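Local coordinates for protein haemagglutinin I (Physarum polycephalum, PDB 3A5P) that agglutinates red blood cells as a slime-mould lectin, probably by binding carbohydrate through a compact, two-sheet domain related to the legume lectin fold, at residues A[5-10]-A[30-35]; A[43-48]-A[57-62]; A[76-81]-A[86-91]. One frame throughout, in Å; residues are numbered along the deposited sequence. Where two conformers were deposited one is given.

Interaction 1: A[5-10]-A[30-35]; sequences VQIVDN and RYVTVT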
ATOM      1  N   VAL A   5       9.172  11.782   0.231  1.00 17.60           N
ATOM      2  CA  VAL A   5       7.903  11.980  -0.460  1.00 17.63           C
ATOM      3  C   VAL A   5       7.107  13.046   0.304  1.00 18.14           C
ATOM      4  O   VAL A   5       6.914  12.938   1.535  1.00 18.44           O
ATOM      5  CB  VAL A   5       7.054  10.678  -0.574  1.00 17.47           C
ATOM      6  CG1 VAL A   5       5.742  10.965  -1.313  1.00 16.85           C
ATOM      7  CG2 VAL A   5       7.836   9.570  -1.305  1.00 17.84           C
ATOM      8  N   GLN A   6       6.683  14.082  -0.424  1.00 17.74           N
ATOM      9  CA  GLN A   6       5.822  15.143   0.127  1.00 18.38           C
ATOM     10  C   GLN A   6       4.416  14.971  -0.418  1.00 17.74           C
ATOM     11  O   GLN A   6       4.236  14.653  -1.582  1.00 18.21           O
ATOM     12  CB  GLN A   6       6.335  16.513  -0.287  1.00 18.73           C
ATOM     13  CG  GLN A   6       7.545  16.964   0.514  1.00 23.12           C
ATOM     14  CD  GLN A   6       7.144  17.422   1.897  1.00 27.32           C
ATOM     15  OE1 GLN A   6       6.184  18.206   2.063  1.00 30.31           O
ATOM     16  NE2 GLN A   6       7.848  16.928   2.903  1.00 27.88           N
ATOM     17  N   ILE A   7       3.411  15.192   0.417  0.50 17.24           N
ATOM     18  CA  ILE A   7       2.029  15.043  -0.051  0.50 16.83           C
ATOM     19  C   ILE A   7       1.278  16.364   0.124  0.50 16.78           C
ATOM     20  O   ILE A   7       1.345  16.995   1.190  0.50 16.09           O
ATOM     21  CB  ILE A   7       1.304  13.838   0.623  0.50 17.57           C
ATOM     22  CG1 ILE A   7       1.336  13.971   2.151  0.50 16.20           C
ATOM     23  CG2 ILE A   7       1.928  12.487   0.157  0.50 16.67           C
ATOM     24  CD1 ILE A   7       0.397  13.029   2.895  0.50 17.34           C
ATOM     25  N   VAL A   8       0.621  16.810  -0.946  1.00 16.39           N
ATOM     26  CA  VAL A   8      -0.144  18.062  -0.921  1.00 16.75           C
ATOM     27  C   VAL A   8      -1.584  17.679  -1.190  1.00 16.81           C
ATOM     28  O   VAL A   8      -1.889  17.123  -2.249  1.00 16.58           O
ATOM     29  CB  VAL A   8       0.362  19.101  -1.981  1.00 16.84           C
ATOM     30  CG1 VAL A   8      -0.505  20.335  -1.989  1.00 17.58           C
ATOM     31  CG2 VAL A   8       1.835  19.482  -1.732  1.00 17.52           C
ATOM     32  N   ASP A   9      -2.447  17.950  -0.210  1.00 16.81           N
ATOM     33  CA  ASP A   9      -3.845  17.568  -0.278  1.00 17.90           C
ATOM     34  C   ASP A   9      -4.708  18.740  -0.756  1.00 17.75           C
ATOM     35  O   ASP A   9      -5.156  19.566   0.044  1.00 17.33           O
ATOM     36  CB  ASP A   9      -4.307  17.090   1.101  1.00 18.71           C
ATOM     37  CG  ASP A   9      -5.761  16.611   1.117  1.00 18.91           C
ATOM     38  OD1 ASP A   9      -6.403  16.500   0.054  1.00 18.19           O
ATOM     39  OD2 ASP A   9      -6.261  16.338   2.226  1.00 22.77           O
ATOM     40  N   ASN A  10      -4.916  18.818  -2.064  1.00 17.87           N
ATOM     41  CA  ASN A  10      -5.866  19.786  -2.618  1.00 18.52           C
ATOM     42  C   ASN A  10      -7.165  19.117  -3.044  1.00 18.74           C
ATOM     43  O   ASN A  10      -7.857  19.590  -3.950  1.00 19.36           O
ATOM     44  CB  ASN A  10      -5.247  20.588  -3.765  1.00 18.14           C
ATOM     45  CG  ASN A  10      -4.167  21.530  -3.283  1.00 18.57           C
ATOM     46  OD1 ASN A  10      -4.192  21.976  -2.131  1.00 18.49           O
ATOM     47  ND2 ASN A  10      -3.176  21.782  -4.127  1.00 16.00           N
ATOM     48  N   ARG A  30       8.270   3.702  -0.159  1.00 16.08           N
ATOM     49  CA  ARG A  30       7.300   4.553   0.519  1.00 15.95           C
ATOM     50  C   ARG A  30       5.935   4.369  -0.133  1.00 15.95           C
ATOM     51  O   ARG A  30       5.833   4.159  -1.349  1.00 15.99           O
ATOM     52  CB  ARG A  30       7.726   6.031   0.421  1.00 15.51           C
ATOM     53  CG  ARG A  30       8.271   6.652   1.716  1.00 17.18           C
ATOM     54  CD  ARG A  30       9.462   5.899   2.291  1.00 15.78           C
ATOM     55  NE  ARG A  30      10.653   5.917   1.443  1.00 16.34           N
ATOM     56  CZ  ARG A  30      11.505   6.944   1.352  1.00 16.36           C
ATOM     57  NH1 ARG A  30      11.260   8.075   1.998  1.00 15.23           N
ATOM     58  NH2 ARG A  30      12.587   6.855   0.571  1.00 14.53           N
ATOM     59  N   TYR A  31       4.887   4.477   0.669  1.00 15.65           N
ATOM     60  CA  TYR A  31       3.542   4.102   0.213  1.00 15.28           C
ATOM     61  C   TYR A  31       2.626   5.260   0.514  1.00 15.21           C
ATOM     62  O   TYR A  31       2.508   5.676   1.680  1.00 15.91           O
ATOM     63  CB  TYR A  31       3.089   2.832   0.951  1.00 14.98           C
ATOM     64  CG  TYR A  31       4.012   1.649   0.722  1.00 14.43           C
ATOM     65  CD1 TYR A  31       3.824   0.801  -0.373  1.00 15.08           C
ATOM     66  CD2 TYR A  31       5.087   1.402   1.568  1.00 14.00           C
ATOM     67  CE1 TYR A  31       4.662  -0.271  -0.606  1.00 14.58           C
ATOM     68  CE2 TYR A  31       5.958   0.320   1.337  1.00 12.27           C
ATOM     69  CZ  TYR A  31       5.727  -0.515   0.253  1.00 12.83           C
ATOM     70  OH  TYR A  31       6.571  -1.577   0.018  1.00 15.85           O
ATOM     71  N   VAL A  32       2.014   5.820  -0.529  1.00 14.65           N
ATOM     72  CA  VAL A  32       0.992   6.845  -0.321  1.00 14.20           C
ATOM     73  C   VAL A  32      -0.370   6.175  -0.422  1.00 14.56           C
ATOM     74  O   VAL A  32      -0.712   5.590  -1.464  1.00 14.47           O
ATOM     75  CB  VAL A  32       1.103   8.041  -1.311  1.00 14.32           C
ATOM     76  CG1 VAL A  32      -0.045   9.021  -1.078  1.00 14.73           C
ATOM     77  CG2 VAL A  32       2.419   8.756  -1.098  1.00 15.03           C
ATOM     78  N   THR A  33      -1.129   6.266   0.667  1.00 14.56           N
ATOM     79  CA  THR A  33      -2.382   5.545   0.795  1.00 15.14           C
ATOM     80  C   THR A  33      -3.558   6.512   0.813  1.00 14.97           C
ATOM     81  O   THR A  33      -3.465   7.584   1.402  1.00 14.89           O
ATOM     82  CB  THR A  33      -2.412   4.677   2.085  1.00 15.36           C
ATOM     83  OG1 THR A  33      -2.235   5.522   3.250  1.00 15.36           O
ATOM     84  CG2 THR A  33      -1.318   3.573   2.007  1.00 16.37           C
ATOM     85  N   VAL A  34      -4.639   6.135   0.136  1.00 15.72           N
ATOM     86  CA  VAL A  34      -5.886   6.927   0.135  1.00 15.64           C
ATOM     87  C   VAL A  34      -7.007   5.920   0.309  1.00 16.26           C
ATOM     88  O   VAL A  34      -7.151   4.981  -0.503  1.00 15.52           O
ATOM     89  CB  VAL A  34      -6.106   7.703  -1.212  1.00 15.56           C
ATOM     90  CG1 VAL A  34      -7.402   8.551  -1.140  1.00 15.72           C
ATOM     91  CG2 VAL A  34      -4.905   8.579  -1.554  1.00 16.73           C
ATOM     92  N   THR A  35      -7.788   6.094   1.369  1.00 16.63           N
ATOM     93  CA  THR A  35      -8.824   5.131   1.713  1.00 17.36           C
ATOM     94  C   THR A  35      -9.732   4.882   0.518  1.00 17.89           C
ATOM     95  O   THR A  35     -10.252   5.846  -0.089  1.00 17.69           O
ATOM     96  CB  THR A  35      -9.653   5.662   2.881  1.00 17.85           C
ATOM     97  OG1 THR A  35      -8.826   5.727   4.052  1.00 18.36           O
ATOM     98  CG2 THR A  35     -10.874   4.763   3.128  1.00 18.11           C
TER
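Val5 and Ile7 on strand 3-10 face Arg30 and Val32 on strand 30-34 across the gap between two sheets. The two short strand axes run almost parallel, 13° apart in direction, and come no closer than 9.2 Å, so the backbones are too far apart to pair and side chains alone bridge the space. Val32 sits in the middle. Its CG2, beside the backbone N because CG1 is anti to it (chi1 177°), touches two methyls of the opposite strand: CG1 of Val5 at 4.0 Å and, in one of that isoleucine's two conformers, CG2 of Ile7, also at 4.0 Å from Val32 CG2. The other branch of Val5, CG2, lies 3.9 Å from Arg30 CB, the two side chains running antiparallel past one another. The aliphatic root of Arg30 thus serves the apolar layer, while its guanidinium turns to other partners: NE binds the carbonyl of Val28, NH2 that of Trp3, and the group makes a cation-pi interaction with Trp3. Phe42 continues the apolar layer around Val32. Two sheets packed face to face through apolar side chains make a beta sandwich, here consistent with a minimal version of the legume lectin fold.

Interaction 2: A[43-48]-A[57-62]; sequences SEIGPK and TVHNGD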
ATOM      1  N   SER A  43       9.586   3.500  -5.043  1.00 16.99           N
ATOM      2  CA  SER A  43      10.712   2.613  -4.697  1.00 17.33           C
ATOM      3  C   SER A  43      11.818   2.683  -5.739  1.00 19.03           C
ATOM      4  O   SER A  43      11.646   3.286  -6.803  1.00 19.60           O
ATOM      5  CB  SER A  43      10.225   1.155  -4.517  1.00 17.66           C
ATOM      6  OG  SER A  43       9.872   0.557  -5.760  1.00 18.16           O
ATOM      7  N   GLU A  44      12.930   2.029  -5.432  1.00 19.47           N
ATOM      8  CA  GLU A  44      14.080   1.990  -6.322  1.00 21.48           C
ATOM      9  C   GLU A  44      14.103   0.756  -7.239  1.00 22.54           C
ATOM     10  O   GLU A  44      15.175   0.256  -7.584  1.00 23.63           O
ATOM     11  CB  GLU A  44      15.370   2.169  -5.499  1.00 21.11           C
ATOM     12  CG  GLU A  44      15.413   3.538  -4.851  1.00 20.85           C
ATOM     13  CD  GLU A  44      16.740   3.903  -4.197  1.00 22.21           C
ATOM     14  OE1 GLU A  44      17.624   3.021  -4.042  1.00 23.54           O
ATOM     15  OE2 GLU A  44      16.877   5.084  -3.797  1.00 21.24           O
ATOM     16  N   ILE A  45      12.933   0.291  -7.673  1.00 23.12           N
ATOM     17  CA  ILE A  45      12.875  -0.829  -8.638  1.00 24.67           C
ATOM     18  C   ILE A  45      13.390  -0.377 -10.003  1.00 25.27           C
ATOM     19  O   ILE A  45      12.879   0.578 -10.581  1.00 25.42           O
ATOM     20  CB  ILE A  45      11.458  -1.435  -8.746  1.00 24.48           C
ATOM     21  CG1 ILE A  45      11.130  -2.162  -7.437  1.00 25.38           C
ATOM     22  CG2 ILE A  45      11.354  -2.413  -9.945  1.00 24.92           C
ATOM     23  CD1 ILE A  45       9.672  -2.481  -7.269  1.00 28.27           C
ATOM     24  N   GLY A  46      14.417  -1.070 -10.508  1.00 25.63           N
ATOM     25  CA  GLY A  46      15.066  -0.668 -11.746  1.00 26.54           C
ATOM     26  C   GLY A  46      14.524  -1.297 -13.019  1.00 27.20           C
ATOM     27  O   GLY A  46      13.498  -1.976 -13.000  1.00 26.72           O
ATOM     28  N   PRO A  47      15.216  -1.057 -14.150  1.00 27.96           N
ATOM     29  CA  PRO A  47      16.444  -0.254 -14.241  1.00 28.51           C
ATOM     30  C   PRO A  47      16.150   1.247 -14.332  1.00 28.06           C
ATOM     31  O   PRO A  47      14.985   1.641 -14.445  1.00 27.81           O
ATOM     32  CB  PRO A  47      17.068  -0.741 -15.553  1.00 29.06           C
ATOM     33  CG  PRO A  47      15.881  -1.064 -16.406  1.00 28.43           C
ATOM     34  CD  PRO A  47      14.803  -1.581 -15.466  1.00 28.80           C
ATOM     35  N   LYS A  48      17.194   2.069 -14.262  1.00 28.38           N
ATOM     36  CA  LYS A  48      17.038   3.506 -14.459  1.00 28.30           C
ATOM     37  C   LYS A  48      16.770   3.783 -15.936  1.00 28.79           C
ATOM     38  O   LYS A  48      17.581   3.404 -16.793  1.00 28.93           O
ATOM     39  CB  LYS A  48      18.263   4.281 -13.983  1.00 28.32           C
ATOM     40  CG  LYS A  48      18.099   5.794 -14.136  1.00 28.10           C
ATOM     41  CD  LYS A  48      19.011   6.602 -13.216  1.00 29.94           C
ATOM     42  CE  LYS A  48      20.435   6.730 -13.758  1.00 30.71           C
ATOM     43  NZ  LYS A  48      20.468   7.407 -15.077  1.00 31.23           N
ATOM     44  N   THR A  57      10.958   4.984  -8.864  1.00 18.22           N
ATOM     45  CA  THR A  57       9.933   4.297  -9.653  1.00 17.98           C
ATOM     46  C   THR A  57       8.597   4.330  -8.919  1.00 18.03           C
ATOM     47  O   THR A  57       8.547   4.190  -7.700  1.00 17.74           O
ATOM     48  CB  THR A  57      10.341   2.867  -9.936  1.00 18.06           C
ATOM     49  OG1 THR A  57      11.553   2.902 -10.697  1.00 18.86           O
ATOM     50  CG2 THR A  57       9.253   2.145 -10.725  1.00 17.53           C
ATOM     51  N   VAL A  58       7.537   4.575  -9.674  1.00 17.55           N
ATOM     52  CA  VAL A  58       6.200   4.706  -9.098  1.00 17.43           C
ATOM     53  C   VAL A  58       5.318   3.583  -9.623  1.00 17.58           C
ATOM     54  O   VAL A  58       5.219   3.373 -10.854  1.00 17.79           O
ATOM     55  CB  VAL A  58       5.603   6.096  -9.414  1.00 17.59           C
ATOM     56  CG1 VAL A  58       4.178   6.244  -8.828  1.00 16.28           C
ATOM     57  CG2 VAL A  58       6.516   7.180  -8.873  1.00 17.36           C
ATOM     58  N   HIS A  59       4.711   2.843  -8.689  1.00 16.46           N
ATOM     59  CA  HIS A  59       3.690   1.863  -9.036  1.00 16.46           C
ATOM     60  C   HIS A  59       2.307   2.339  -8.591  1.00 17.27           C
ATOM     61  O   HIS A  59       2.112   2.774  -7.440  1.00 17.43           O
ATOM     62  CB  HIS A  59       4.015   0.495  -8.431  1.00 15.88           C
ATOM     63  CG  HIS A  59       5.088  -0.234  -9.167  1.00 15.01           C
ATOM     64  ND1 HIS A  59       6.425   0.018  -8.968  1.00 15.90           N
ATOM     65  CD2 HIS A  59       5.018  -1.190 -10.124  1.00 15.39           C
ATOM     66  CE1 HIS A  59       7.140  -0.753  -9.771  1.00 15.32           C
ATOM     67  NE2 HIS A  59       6.309  -1.503 -10.474  1.00 16.20           N
ATOM     68  N   ASN A  60       1.358   2.289  -9.507  1.00 17.69           N
ATOM     69  CA  ASN A  60      -0.036   2.608  -9.186  1.00 17.75           C
ATOM     70  C   ASN A  60      -0.753   1.275  -8.943  1.00 18.94           C
ATOM     71  O   ASN A  60      -1.118   0.560  -9.889  1.00 18.23           O
ATOM     72  CB  ASN A  60      -0.659   3.423 -10.329  1.00 18.42           C
ATOM     73  CG  ASN A  60      -2.019   4.012  -9.971  1.00 18.67           C
ATOM     74  OD1 ASN A  60      -2.507   3.876  -8.839  1.00 22.56           O
ATOM     75  ND2 ASN A  60      -2.643   4.663 -10.949  1.00 19.56           N
ATOM     76  N   GLY A  61      -0.915   0.911  -7.665  1.00 18.95           N
ATOM     77  CA  GLY A  61      -1.344  -0.446  -7.333  1.00 19.96           C
ATOM     78  C   GLY A  61      -0.281  -1.398  -7.863  1.00 21.49           C
ATOM     79  O   GLY A  61       0.923  -1.219  -7.570  1.00 20.60           O
ATOM     80  N   ASP A  62      -0.723  -2.378  -8.658  1.00 21.87           N
ATOM     81  CA  ASP A  62       0.151  -3.423  -9.218  1.00 23.74           C
ATOM     82  C   ASP A  62       1.105  -2.870 -10.282  1.00 23.70           C
ATOM     83  O   ASP A  62       2.206  -3.382 -10.477  1.00 24.44           O
ATOM     84  CB  ASP A  62      -0.686  -4.515  -9.922  1.00 24.34           C
ATOM     85  CG  ASP A  62      -1.330  -5.538  -8.967  1.00 27.81           C
ATOM     86  OD1 ASP A  62      -1.839  -5.204  -7.905  1.00 29.37           O
ATOM     87  OD2 ASP A  62      -1.392  -6.728  -9.340  1.00 34.32           O
TER
HETATM   88  O   HOH W   1       7.631   1.501  -6.833  1.00 19.40           O
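Ser43 and Thr57 form an antiparallel hydrogen-bonded pair where strand 40-43 runs out beside strand 54-60, and the tight part of the contact is built on Thr57. Its backbone N donates a hydrogen bond to Ser43 O at 2.8 Å, and its O accepts one from Ser43 N at 2.9 Å. Beyond this bridge the chain of 43-48 leaves the strand, and the side chain of Thr57 reaches after it: OG1, set beside its own backbone N (chi1 -61°), donates to Ile45 O over just 2.7 Å, approaching in the carbonyl plane. Gln67 NE2 also bonds to Thr57 OG1, so the hydroxyl is gripped from two residues and its rotation is probably fixed. The loop therefore continues the strand pairing with a side-chain bond in place of a backbone one.

Toward His59 the packing is looser. Ile45 CD1 comes obliquely to His59 CE1 at 4.0 Å, the two side chains set roughly perpendicular. Between Ser43 and the imidazole a water fills in for direct contact: it donates to Thr57 O at 3.0 Å, bonds to Ser43 OG at 2.7 Å, and lies in the ring plane at His59 ND1, 2.9 Å away. The other ring nitrogen, NE2, bonds to Ala104 O of the second subunit. Held through both nitrogens, the imidazole joins strand 54-60 to that subunit, whose Leu103 packs on His59 and also covers Ile45 of the loop. The arrangement is that of an antiparallel strand pair fraying into a connecting loop at the end of two inner strands of the five-stranded sheet of a lectin-like beta sandwich.

Interaction 3: A[76-81]-A[86-91]; sequences ATATFT and VSISTG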
ATOM      1  N   ALA A  76      10.029  13.782  -3.963  1.00 18.83           N
ATOM      2  CA  ALA A  76       8.912  13.526  -4.860  1.00 18.65           C
ATOM      3  C   ALA A  76       7.652  14.090  -4.196  1.00 18.71           C
ATOM      4  O   ALA A  76       7.270  13.664  -3.102  1.00 18.70           O
ATOM      5  CB  ALA A  76       8.766  12.040  -5.142  1.00 18.94           C
ATOM      6  N   THR A  77       7.041  15.072  -4.836  1.00 17.52           N
ATOM      7  CA  THR A  77       5.843  15.696  -4.274  1.00 17.69           C
ATOM      8  C   THR A  77       4.623  15.197  -5.036  1.00 16.85           C
ATOM      9  O   THR A  77       4.558  15.348  -6.258  1.00 16.52           O
ATOM     10  CB  THR A  77       5.929  17.237  -4.341  1.00 18.35           C
ATOM     11  OG1 THR A  77       7.077  17.669  -3.594  1.00 20.29           O
ATOM     12  CG2 THR A  77       4.641  17.859  -3.733  1.00 18.60           C
ATOM     13  N   ALA A  78       3.669  14.602  -4.312  1.00 15.67           N
ATOM     14  CA  ALA A  78       2.410  14.141  -4.914  1.00 16.14           C
ATOM     15  C   ALA A  78       1.304  15.095  -4.503  1.00 16.08           C
ATOM     16  O   ALA A  78       1.008  15.227  -3.304  1.00 16.26           O
ATOM     17  CB  ALA A  78       2.088  12.711  -4.480  1.00 15.20           C
ATOM     18  N   THR A  79       0.697  15.745  -5.499  1.00 16.29           N
ATOM     19  CA  THR A  79      -0.388  16.703  -5.259  1.00 16.10           C
ATOM     20  C   THR A  79      -1.719  16.085  -5.673  1.00 15.37           C
ATOM     21  O   THR A  79      -1.904  15.686  -6.835  1.00 14.91           O
ATOM     22  CB  THR A  79      -0.161  18.075  -5.982  1.00 17.18           C
ATOM     23  OG1 THR A  79       1.104  18.621  -5.586  1.00 17.66           O
ATOM     24  CG2 THR A  79      -1.292  19.097  -5.629  1.00 17.16           C
ATOM     25  N   PHE A  80      -2.643  16.048  -4.718  1.00 14.65           N
ATOM     26  CA  PHE A  80      -3.943  15.425  -4.912  1.00 15.01           C
ATOM     27  C   PHE A  80      -5.027  16.438  -5.220  1.00 14.73           C
ATOM     28  O   PHE A  80      -5.127  17.442  -4.554  1.00 14.34           O
ATOM     29  CB  PHE A  80      -4.292  14.610  -3.667  1.00 15.38           C
ATOM     30  CG  PHE A  80      -3.421  13.400  -3.518  1.00 15.20           C
ATOM     31  CD1 PHE A  80      -3.871  12.151  -3.957  1.00 17.61           C
ATOM     32  CD2 PHE A  80      -2.127  13.525  -3.015  1.00 17.23           C
ATOM     33  CE1 PHE A  80      -3.036  11.019  -3.837  1.00 17.01           C
ATOM     34  CE2 PHE A  80      -1.267  12.403  -2.911  1.00 16.63           C
ATOM     35  CZ  PHE A  80      -1.734  11.160  -3.326  1.00 15.68           C
ATOM     36  N   THR A  81      -5.819  16.169  -6.250  1.00 14.69           N
ATOM     37  CA  THR A  81      -7.029  16.976  -6.497  1.00 14.88           C
ATOM     38  C   THR A  81      -8.225  16.039  -6.668  1.00 15.82           C
ATOM     39  O   THR A  81      -8.047  14.827  -6.918  1.00 16.01           O
ATOM     40  CB  THR A  81      -6.847  17.913  -7.712  1.00 14.52           C
ATOM     41  OG1 THR A  81      -6.238  17.182  -8.789  1.00 15.66           O
ATOM     42  CG2 THR A  81      -5.975  19.131  -7.312  1.00 14.51           C
ATOM     43  N   VAL A  86      -3.730  12.758  -9.339  1.00 16.36           N
ATOM     44  CA  VAL A  86      -2.465  12.898  -8.631  1.00 16.05           C
ATOM     45  C   VAL A  86      -1.421  13.399  -9.612  1.00 16.60           C
ATOM     46  O   VAL A  86      -1.238  12.798 -10.668  1.00 17.52           O
ATOM     47  CB  VAL A  86      -1.975  11.555  -8.015  1.00 16.13           C
ATOM     48  CG1 VAL A  86      -0.873  11.832  -6.956  1.00 16.49           C
ATOM     49  CG2 VAL A  86      -3.141  10.785  -7.387  1.00 15.80           C
ATOM     50  N   SER A  87      -0.756  14.494  -9.260  1.00 16.49           N
ATOM     51  CA  SER A  87       0.386  14.986 -10.013  1.00 17.37           C
ATOM     52  C   SER A  87       1.634  14.771  -9.173  1.00 17.56           C
ATOM     53  O   SER A  87       1.681  15.234  -8.040  1.00 18.57           O
ATOM     54  CB  SER A  87       0.211  16.472 -10.323  1.00 18.36           C
ATOM     55  OG  SER A  87       1.340  16.979 -11.015  1.00 18.61           O
ATOM     56  N   ILE A  88       2.633  14.079  -9.739  1.00 17.36           N
ATOM     57  CA  ILE A  88       3.874  13.770  -9.017  1.00 17.79           C
ATOM     58  C   ILE A  88       5.079  14.396  -9.709  1.00 17.97           C
ATOM     59  O   ILE A  88       5.265  14.220 -10.906  1.00 18.00           O
ATOM     60  CB  ILE A  88       4.088  12.242  -8.866  1.00 17.59           C
ATOM     61  CG1 ILE A  88       2.829  11.601  -8.242  1.00 17.11           C
ATOM     62  CG2 ILE A  88       5.325  11.966  -8.019  1.00 18.32           C
ATOM     63  CD1 ILE A  88       2.801  10.075  -8.277  1.00 17.45           C
ATOM     64  N   SER A  89       5.863  15.149  -8.948  1.00 18.49           N
ATOM     65  CA  SER A  89       6.991  15.864  -9.507  1.00 20.01           C
ATOM     66  C   SER A  89       8.182  15.841  -8.556  1.00 20.07           C
ATOM     67  O   SER A  89       8.006  15.818  -7.335  1.00 20.99           O
ATOM     68  CB  SER A  89       6.591  17.312  -9.807  1.00 20.62           C
ATOM     69  OG  SER A  89       7.720  18.011 -10.320  1.00 24.74           O
ATOM     70  N   THR A  90       9.389  15.858  -9.117  1.00 19.21           N
ATOM     71  CA  THR A  90      10.620  15.994  -8.322  1.00 19.49           C
ATOM     72  C   THR A  90      11.317  17.340  -8.586  1.00 19.43           C
ATOM     73  O   THR A  90      12.315  17.676  -7.937  1.00 18.97           O
ATOM     74  CB  THR A  90      11.642  14.896  -8.679  1.00 19.59           C
ATOM     75  OG1 THR A  90      11.832  14.905 -10.101  1.00 19.86           O
ATOM     76  CG2 THR A  90      11.133  13.511  -8.255  1.00 19.27           C
ATOM     77  N   GLY A  91      10.812  18.095  -9.557  1.00 19.90           N
ATOM     78  CA  GLY A  91      11.524  19.299 -10.004  1.00 20.92           C
ATOM     79  C   GLY A  91      12.532  19.018 -11.105  1.00 21.95           C
ATOM     80  O   GLY A  91      13.219  19.933 -11.570  1.00 22.13           O
TER
HETATM   81  O   HOH W   2       9.102  18.009  -5.743  1.00 27.11           O
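Thr77 pairs with Ser89 and Thr79 with Ser87 in the antiparallel beta hairpin of strands 74-81 and 85-89, which forms the middle of the four-stranded sheet in this beta sandwich.

Backbone bonds come first. Both of these pairs are hydrogen-bonded, each with two bonds; Thr77 N to Ser89 O and Thr79 N to Ser87 O are the straighter ones, at 175° and 174° at the hydrogen. Between them lies the non-hydrogen-bonded pair Ala78 with Ile88, and beyond Thr79 and Ser87 comes a second, Phe80 with Val86. Here CA-H groups turn to carbonyl oxygens instead; the shortest of these contacts is Ile88 CA to Thr77 O, 3.3 Å.

Apolar contacts occupy the face turned to the other sheet. The small CB of Ala78 lies 4.0 Å from Val86 CG1 and 4.0 Å from Ile88 CG1, meeting both larger neighbours on the same side. Val86 runs beside the Phe80 ring and meets it with both branches. CG1, anti to the backbone N (chi1 -164°), stands over one face of the ring as a CH-pi contact, 3.9 Å from the centroid. CG2 instead closes on Phe80 CE1. Across the sandwich, Val34 touches Phe80, while Phe66 and Leu68 touch Ile88.

Polar side chains line the opposite face, with Thr77, Thr79, Ser87 and Ser89. None of their hydroxyls bonds directly across to the other segment; instead a water bridges Thr77 OG1 and Ser89 O, donating to the carbonyl. Where the second strand ends, Ser89 turns back on its own chain in an ST turn, its OG accepting from Gly91 N at 3.2 Å.

Interaction 1 joins the two sheets, interaction 3 binds neighbouring strands within the four-stranded one, and interaction 2 belongs to the five-stranded one. Interactions 1 and 2 are buried and both reach the second subunit; interaction 3 is partly buried, its polar face partly exposed. Strands 3-10 and 74-81 are neighbours, linking interactions 1 and 3 through Gln6 and Ala76 backbones, and Val32 CG1 packs on Phe80 CZ at 3.5 Å. Interaction 2, its centre about 15 Å from that of interaction 3, reaches it through Val58 against Ile88. Chemistry follows place: apolar between the sheets, backbone bonds with an oily and a polar face in the hairpin, one backbone bridge plus hydroxyl, water and histidine bonds beside the second subunit.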